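Local coordinates for protein-glutamine gamma-glutamyltransferase (Pseudomonas aeruginosa PAO1, PDB 6G49) that displays transglutaminase activity in vitro, joining protein glutamine and lysine side chains, and is critical for the viability of the bacterium, at residues 79-92 / 169-181. Sequence-based numbering, arbitrary orientation. Where two conformers were deposited one is given.
Sequences ERFDGRRWAQAPQW and DPRTRWRNLQLPM
At the classic bulge in the beta-hairpin of strands 72-81 and 86-87, in the periplasmic domain of TgpA, Glu79 meets Arg175 and Asn176 at the C-terminal end of helix 170-175. Asn176 ND2 gives Glu79 OE2 a nearly straight bond of 2.9 Å, on the anti side but tilted out of the carboxylate plane, and also bonds Thr172 O. Arg175 NH1 forms a salt bridge with Glu79 OE1 (3.2 Å), coming from above the carboxylate plane, while Gln91 NE2 reaches the same oxygen from the opposite face. Arg175 runs away from its own backbone N at chi1 (167°) and bends at chi3, which brings its NH1 (2.8 Å) and NH2 (3.0 Å) end-on to Pro90 O; Ala89 CB, small enough to fit, covers one guanidinium face. One turn earlier, the guanidinium of Arg171 stacks on the six-membered ring of Trp92 as a cation-pi pair, held by side-on bonds to N-cap Asp169. Past the helix, the Gln178 amide pairs with one residue's backbone like a strand neighbour: OE1 accepts from Phe81 N (2.9 Å) and NE2 donates to Phe81 O (2.8 Å). The compact ring of Pro180, with no backbone N-H to satisfy, packs CD against Phe81 CD2 (3.8 Å) and CG against the Gly83 turn. With Arg175 and Arg262 both salt-bridged to it and amide donors from Gln91 and Asn176, the buried Glu79 carboxylate is probably stabilised as an anion.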
loop_
_atom_site.group_PDB
_atom_site.type_symbol
_atom_site.label_atom_id
_atom_site.label_comp_id
_atom_site.label_asym_id
_atom_site.label_seq_id
_atom_site.Cartn_x
_atom_site.Cartn_y
_atom_site.Cartn_z
ATOM N N GLU A 79 6.485 -7.100 3.501
ATOM C CA GLU A 79 7.815 -7.189 2.932
ATOM C C GLU A 79 8.230 -8.603 2.576
ATOM O O GLU A 79 9.337 -8.756 2.009
ATOM C CB GLU A 79 8.816 -6.569 3.912
ATOM C CG GLU A 79 8.705 -5.059 4.006
ATOM C CD GLU A 79 9.442 -4.444 5.184
ATOM O OE1 GLU A 79 9.144 -4.856 6.291
ATOM O OE2 GLU A 79 10.284 -3.556 4.930
ATOM N N ARG A 80 7.475 -9.614 2.936
ATOM C CA ARG A 80 7.850 -11.014 2.699
ATOM C C ARG A 80 6.905 -11.582 1.644
ATOM O O ARG A 80 5.709 -11.428 1.765
ATOM C CB ARG A 80 7.656 -11.849 3.960
ATOM C CG ARG A 80 8.625 -11.411 5.040
ATOM C CD ARG A 80 8.421 -12.255 6.262
ATOM N NE ARG A 80 9.556 -12.109 7.135
ATOM C CZ ARG A 80 9.543 -12.437 8.423
ATOM N NH1 ARG A 80 8.421 -12.882 8.967
ATOM N NH2 ARG A 80 10.649 -12.298 9.144
ATOM N N PHE A 81 7.463 -12.170 0.599
ATOM C CA PHE A 81 6.652 -12.847 -0.397
ATOM C C PHE A 81 7.063 -14.303 -0.495
ATOM O O PHE A 81 8.232 -14.561 -0.805
ATOM C CB PHE A 81 6.816 -12.208 -1.767
ATOM C CG PHE A 81 5.951 -12.848 -2.818
ATOM C CD1 PHE A 81 4.570 -12.870 -2.664
ATOM C CD2 PHE A 81 6.525 -13.427 -3.938
ATOM C CE1 PHE A 81 3.765 -13.492 -3.608
ATOM C CE2 PHE A 81 5.722 -14.029 -4.889
ATOM C CZ PHE A 81 4.344 -13.993 -4.755
ATOM N N ASP A 82 6.116 -15.240 -0.313
ATOM C CA ASP A 82 6.461 -16.695 -0.245
ATOM C C ASP A 82 6.076 -17.429 -1.515
ATOM O O ASP A 82 6.164 -18.637 -1.541
ATOM C CB ASP A 82 5.858 -17.373 0.979
ATOM C CG ASP A 82 4.353 -17.521 0.936
ATOM O OD1 ASP A 82 3.760 -17.139 -0.065
ATOM O OD2 ASP A 82 3.825 -18.044 1.910
ATOM N N GLY A 83 5.701 -16.693 -2.559
ATOM C CA GLY A 83 5.251 -17.265 -3.804
ATOM C C GLY A 83 3.734 -17.312 -3.921
ATOM O O GLY A 83 3.232 -17.516 -5.035
ATOM N N ARG A 84 3.022 -17.138 -2.806
ATOM C CA ARG A 84 1.523 -17.083 -2.732
ATOM C C ARG A 84 1.062 -15.773 -2.060
ATOM O O ARG A 84 0.254 -14.999 -2.584
ATOM C CB ARG A 84 0.961 -18.282 -1.945
ATOM C CG ARG A 84 1.680 -18.586 -0.634
ATOM C CD ARG A 84 1.032 -19.507 0.395
ATOM N NE ARG A 84 1.332 -19.077 1.757
ATOM C CZ ARG A 84 1.300 -19.873 2.809
ATOM N NH1 ARG A 84 1.028 -19.390 4.009
ATOM N NH2 ARG A 84 1.531 -21.164 2.659
ATOM N N ARG A 85 1.586 -15.507 -0.880
ATOM C CA ARG A 85 1.083 -14.449 -0.006
ATOM C C ARG A 85 2.216 -13.476 0.293
ATOM O O ARG A 85 3.383 -13.860 0.386
ATOM C CB ARG A 85 0.593 -14.958 1.353
ATOM C CG ARG A 85 -0.468 -16.048 1.298
ATOM C CD ARG A 85 -0.817 -16.503 2.713
ATOM N NE ARG A 85 -1.620 -15.533 3.463
ATOM C CZ ARG A 85 -2.892 -15.187 3.208
ATOM N NH1 ARG A 85 -3.582 -15.734 2.212
ATOM N NH2 ARG A 85 -3.480 -14.288 3.977
ATOM N N TRP A 86 1.826 -12.202 0.397
ATOM C CA TRP A 86 2.637 -11.161 0.946
ATOM C C TRP A 86 2.344 -11.043 2.445
ATOM O O TRP A 86 1.171 -11.238 2.895
ATOM C CB TRP A 86 2.355 -9.845 0.233
ATOM C CG TRP A 86 2.875 -9.790 -1.168
ATOM C CD1 TRP A 86 2.283 -10.215 -2.320
ATOM C CD2 TRP A 86 4.180 -9.338 -1.550
ATOM N NE1 TRP A 86 3.128 -10.068 -3.379
ATOM C CE2 TRP A 86 4.297 -9.504 -2.952
ATOM C CE3 TRP A 86 5.240 -8.788 -0.831
ATOM C CZ2 TRP A 86 5.427 -9.125 -3.659
ATOM C CZ3 TRP A 86 6.363 -8.419 -1.539
ATOM C CH2 TRP A 86 6.473 -8.595 -2.929
ATOM N N ALA A 87 3.397 -10.819 3.247
ATOM C CA ALA A 87 3.204 -10.814 4.693
ATOM C C ALA A 87 4.102 -9.805 5.394
ATOM O O ALA A 87 5.206 -9.477 4.931
ATOM C CB ALA A 87 3.458 -12.184 5.302
ATOM N N GLN A 88 3.576 -9.330 6.504
ATOM C CA GLN A 88 4.316 -8.415 7.403
ATOM C C GLN A 88 5.551 -9.142 7.969
ATOM O O GLN A 88 5.445 -10.323 8.365
ATOM C CB GLN A 88 3.424 -7.976 8.582
ATOM C CG GLN A 88 4.036 -6.989 9.524
ATOM C CD GLN A 88 3.065 -6.564 10.608
ATOM O OE1 GLN A 88 2.472 -7.408 11.298
ATOM N NE2 GLN A 88 2.857 -5.260 10.653
ATOM N N ALA A 89 6.631 -8.386 8.027
ATOM C CA ALA A 89 7.888 -8.780 8.741
ATOM C C ALA A 89 7.923 -8.066 10.082
ATOM O O ALA A 89 7.360 -7.011 10.268
ATOM C CB ALA A 89 9.063 -8.462 7.886
ATOM N N PRO A 90 8.732 -8.542 11.042
ATOM C CA PRO A 90 8.998 -7.736 12.237
ATOM C C PRO A 90 9.686 -6.407 11.943
ATOM O O PRO A 90 10.506 -6.320 11.046
ATOM C CB PRO A 90 9.898 -8.643 13.073
ATOM C CG PRO A 90 9.749 -10.009 12.487
ATOM C CD PRO A 90 9.388 -9.844 11.011
ATOM N N GLN A 91 9.415 -5.362 12.753
ATOM C CA GLN A 91 9.951 -4.003 12.514
ATOM C C GLN A 91 10.698 -3.526 13.777
ATOM O O GLN A 91 10.525 -4.119 14.868
ATOM C CB GLN A 91 8.839 -2.985 12.188
ATOM C CG GLN A 91 7.936 -3.367 10.995
ATOM C CD GLN A 91 8.689 -3.398 9.679
ATOM O OE1 GLN A 91 9.619 -2.631 9.449
ATOM N NE2 GLN A 91 8.337 -4.355 8.832
ATOM N N TRP A 92 11.431 -2.416 13.633
ATOM C CA TRP A 92 12.048 -1.693 14.758
ATOM C C TRP A 92 11.562 -0.239 14.667
ATOM O O TRP A 92 10.696 0.065 13.880
ATOM C CB TRP A 92 13.583 -1.832 14.755
ATOM C CG TRP A 92 14.269 -1.566 13.443
ATOM C CD1 TRP A 92 14.789 -0.370 13.014
ATOM C CD2 TRP A 92 14.575 -2.518 12.400
ATOM N NE1 TRP A 92 15.387 -0.515 11.788
ATOM C CE2 TRP A 92 15.245 -1.808 11.370
ATOM C CE3 TRP A 92 14.315 -3.886 12.212
ATOM C CZ2 TRP A 92 15.657 -2.425 10.186
ATOM C CZ3 TRP A 92 14.737 -4.493 11.046
ATOM C CH2 TRP A 92 15.395 -3.770 10.054
ATOM N N ASP A 169 18.937 1.394 5.615
ATOM C CA ASP A 169 19.540 0.395 6.416
ATOM C C ASP A 169 19.819 -0.838 5.550
ATOM O O ASP A 169 18.962 -1.274 4.791
ATOM C CB ASP A 169 18.623 -0.051 7.552
ATOM C CG ASP A 169 19.290 -0.972 8.536
ATOM O OD1 ASP A 169 19.533 -2.174 8.229
ATOM O OD2 ASP A 169 19.452 -0.536 9.647
ATOM N N PRO A 170 21.039 -1.422 5.561
ATOM C CA PRO A 170 21.307 -2.616 4.732
ATOM C C PRO A 170 20.381 -3.802 4.948
ATOM O O PRO A 170 20.094 -4.477 3.971
ATOM C CB PRO A 170 22.790 -2.950 5.074
ATOM C CG PRO A 170 22.971 -2.310 6.405
ATOM C CD PRO A 170 22.209 -1.008 6.341
ATOM N N ARG A 171 19.887 -4.003 6.164
ATOM C CA ARG A 171 18.953 -5.079 6.451
ATOM C C ARG A 171 17.621 -4.807 5.733
ATOM O O ARG A 171 17.035 -5.733 5.195
ATOM C CB ARG A 171 18.726 -5.258 7.942
ATOM C CG ARG A 171 19.937 -5.772 8.707
ATOM C CD ARG A 171 19.724 -5.554 10.204
ATOM N NE ARG A 171 19.424 -4.168 10.500
ATOM C CZ ARG A 171 19.223 -3.666 11.721
ATOM N NH1 ARG A 171 19.220 -4.465 12.771
ATOM N NH2 ARG A 171 19.024 -2.366 11.878
ATOM N N THR A 172 17.168 -3.556 5.781
ATOM C CA THR A 172 15.913 -3.163 5.111
ATOM C C THR A 172 16.024 -3.336 3.592
ATOM O O THR A 172 15.141 -3.841 2.904
ATOM C CB THR A 172 15.539 -1.725 5.462
ATOM O OG1 THR A 172 15.483 -1.705 6.886
ATOM C CG2 THR A 172 14.173 -1.393 4.913
ATOM N N ARG A 173 17.158 -2.908 3.051
ATOM C CA ARG A 173 17.454 -3.090 1.642
ATOM C C ARG A 173 17.391 -4.579 1.259
ATOM O O ARG A 173 16.745 -4.938 0.271
ATOM C CB ARG A 173 18.784 -2.438 1.280
ATOM C CG ARG A 173 19.054 -2.320 -0.201
ATOM C CD ARG A 173 20.386 -1.561 -0.415
ATOM N NE ARG A 173 20.622 -1.152 -1.750
ATOM C CZ ARG A 173 21.498 -0.183 -2.022
ATOM N NH1 ARG A 173 22.119 0.425 -1.021
ATOM N NH2 ARG A 173 21.696 0.169 -3.259
ATOM N N TRP A 174 18.101 -5.439 2.010
ATOM C CA TRP A 174 18.163 -6.833 1.736
ATOM C C TRP A 174 16.771 -7.462 1.795
ATOM O O TRP A 174 16.373 -8.280 0.931
ATOM C CB TRP A 174 19.122 -7.546 2.696
ATOM C CG TRP A 174 19.583 -8.885 2.241
ATOM C CD1 TRP A 174 19.160 -10.135 2.569
ATOM C CD2 TRP A 174 20.624 -9.066 1.268
ATOM N NE1 TRP A 174 19.873 -11.072 1.848
ATOM C CE2 TRP A 174 20.734 -10.446 1.023
ATOM C CE3 TRP A 174 21.457 -8.166 0.604
ATOM C CZ2 TRP A 174 21.740 -10.963 0.183
ATOM C CZ3 TRP A 174 22.428 -8.675 -0.234
ATOM C CH2 TRP A 174 22.539 -10.050 -0.436
ATOM N N ARG A 175 16.032 -7.139 2.850
ATOM C CA ARG A 175 14.699 -7.691 3.086
ATOM C C ARG A 175 13.783 -7.360 1.894
ATOM O O ARG A 175 12.975 -8.205 1.513
ATOM C CB ARG A 175 14.140 -7.072 4.366
ATOM C CG ARG A 175 12.654 -7.301 4.572
ATOM C CD ARG A 175 12.215 -6.542 5.812
ATOM N NE ARG A 175 12.640 -7.205 7.014
ATOM C CZ ARG A 175 12.186 -6.908 8.237
ATOM N NH1 ARG A 175 11.343 -5.887 8.362
ATOM N NH2 ARG A 175 12.498 -7.695 9.279
ATOM N N ASN A 176 13.961 -6.155 1.326
ATOM C CA ASN A 176 13.080 -5.680 0.283
ATOM C C ASN A 176 13.558 -6.047 -1.114
ATOM O O ASN A 176 13.048 -5.507 -2.101
ATOM C CB ASN A 176 12.774 -4.199 0.489
ATOM C CG ASN A 176 11.787 -4.041 1.606
ATOM O OD1 ASN A 176 10.645 -4.444 1.458
ATOM N ND2 ASN A 176 12.247 -3.609 2.773
ATOM N N LEU A 177 14.558 -6.957 -1.188
ATOM C CA LEU A 177 14.927 -7.606 -2.434
ATOM C C LEU A 177 14.618 -9.102 -2.410
ATOM O O LEU A 177 14.987 -9.794 -3.386
ATOM C CB LEU A 177 16.409 -7.297 -2.677
ATOM C CG LEU A 177 16.688 -5.872 -3.118
ATOM C CD1 LEU A 177 18.168 -5.542 -2.967
ATOM C CD2 LEU A 177 16.211 -5.509 -4.524
ATOM N N GLN A 178 13.963 -9.582 -1.365
ATOM C CA GLN A 178 13.651 -10.978 -1.140
ATOM C C GLN A 178 12.629 -11.493 -2.146
ATOM O O GLN A 178 11.573 -10.882 -2.308
ATOM C CB GLN A 178 13.085 -11.211 0.254
ATOM C CG GLN A 178 12.663 -12.624 0.589
ATOM C CD GLN A 178 11.211 -12.896 0.233
ATOM O OE1 GLN A 178 10.356 -12.022 0.481
ATOM N NE2 GLN A 178 10.930 -14.093 -0.332
ATOM N N LEU A 179 12.914 -12.618 -2.789
ATOM C CA LEU A 179 11.930 -13.397 -3.552
ATOM C C LEU A 179 12.212 -14.870 -3.332
ATOM O O LEU A 179 13.372 -15.244 -3.088
ATOM C CB LEU A 179 11.995 -13.130 -5.051
ATOM C CG LEU A 179 11.534 -11.753 -5.479
ATOM C CD1 LEU A 179 11.781 -11.507 -6.948
ATOM C CD2 LEU A 179 10.085 -11.519 -5.149
ATOM N N PRO A 180 11.218 -15.747 -3.539
ATOM C CA PRO A 180 11.521 -17.182 -3.638
ATOM C C PRO A 180 12.461 -17.395 -4.815
ATOM O O PRO A 180 12.365 -16.729 -5.822
ATOM C CB PRO A 180 10.157 -17.872 -3.878
ATOM C CG PRO A 180 9.135 -16.798 -3.499
ATOM C CD PRO A 180 9.776 -15.457 -3.765
ATOM N N MET A 181 13.316 -18.424 -4.715
ATOM C CA MET A 181 14.183 -18.744 -5.802
ATOM C C MET A 181 13.383 -19.353 -6.965
ATOM O O MET A 181 13.707 -19.094 -8.094
ATOM C CB MET A 181 15.238 -19.766 -5.355
ATOM C CG MET A 181 16.175 -20.106 -6.466
ATOM S SD MET A 181 17.414 -21.249 -5.708
ATOM C CE MET A 181 16.419 -22.701 -5.421
HETATM O O HOH W 1 11.316 -2.775 7.273
#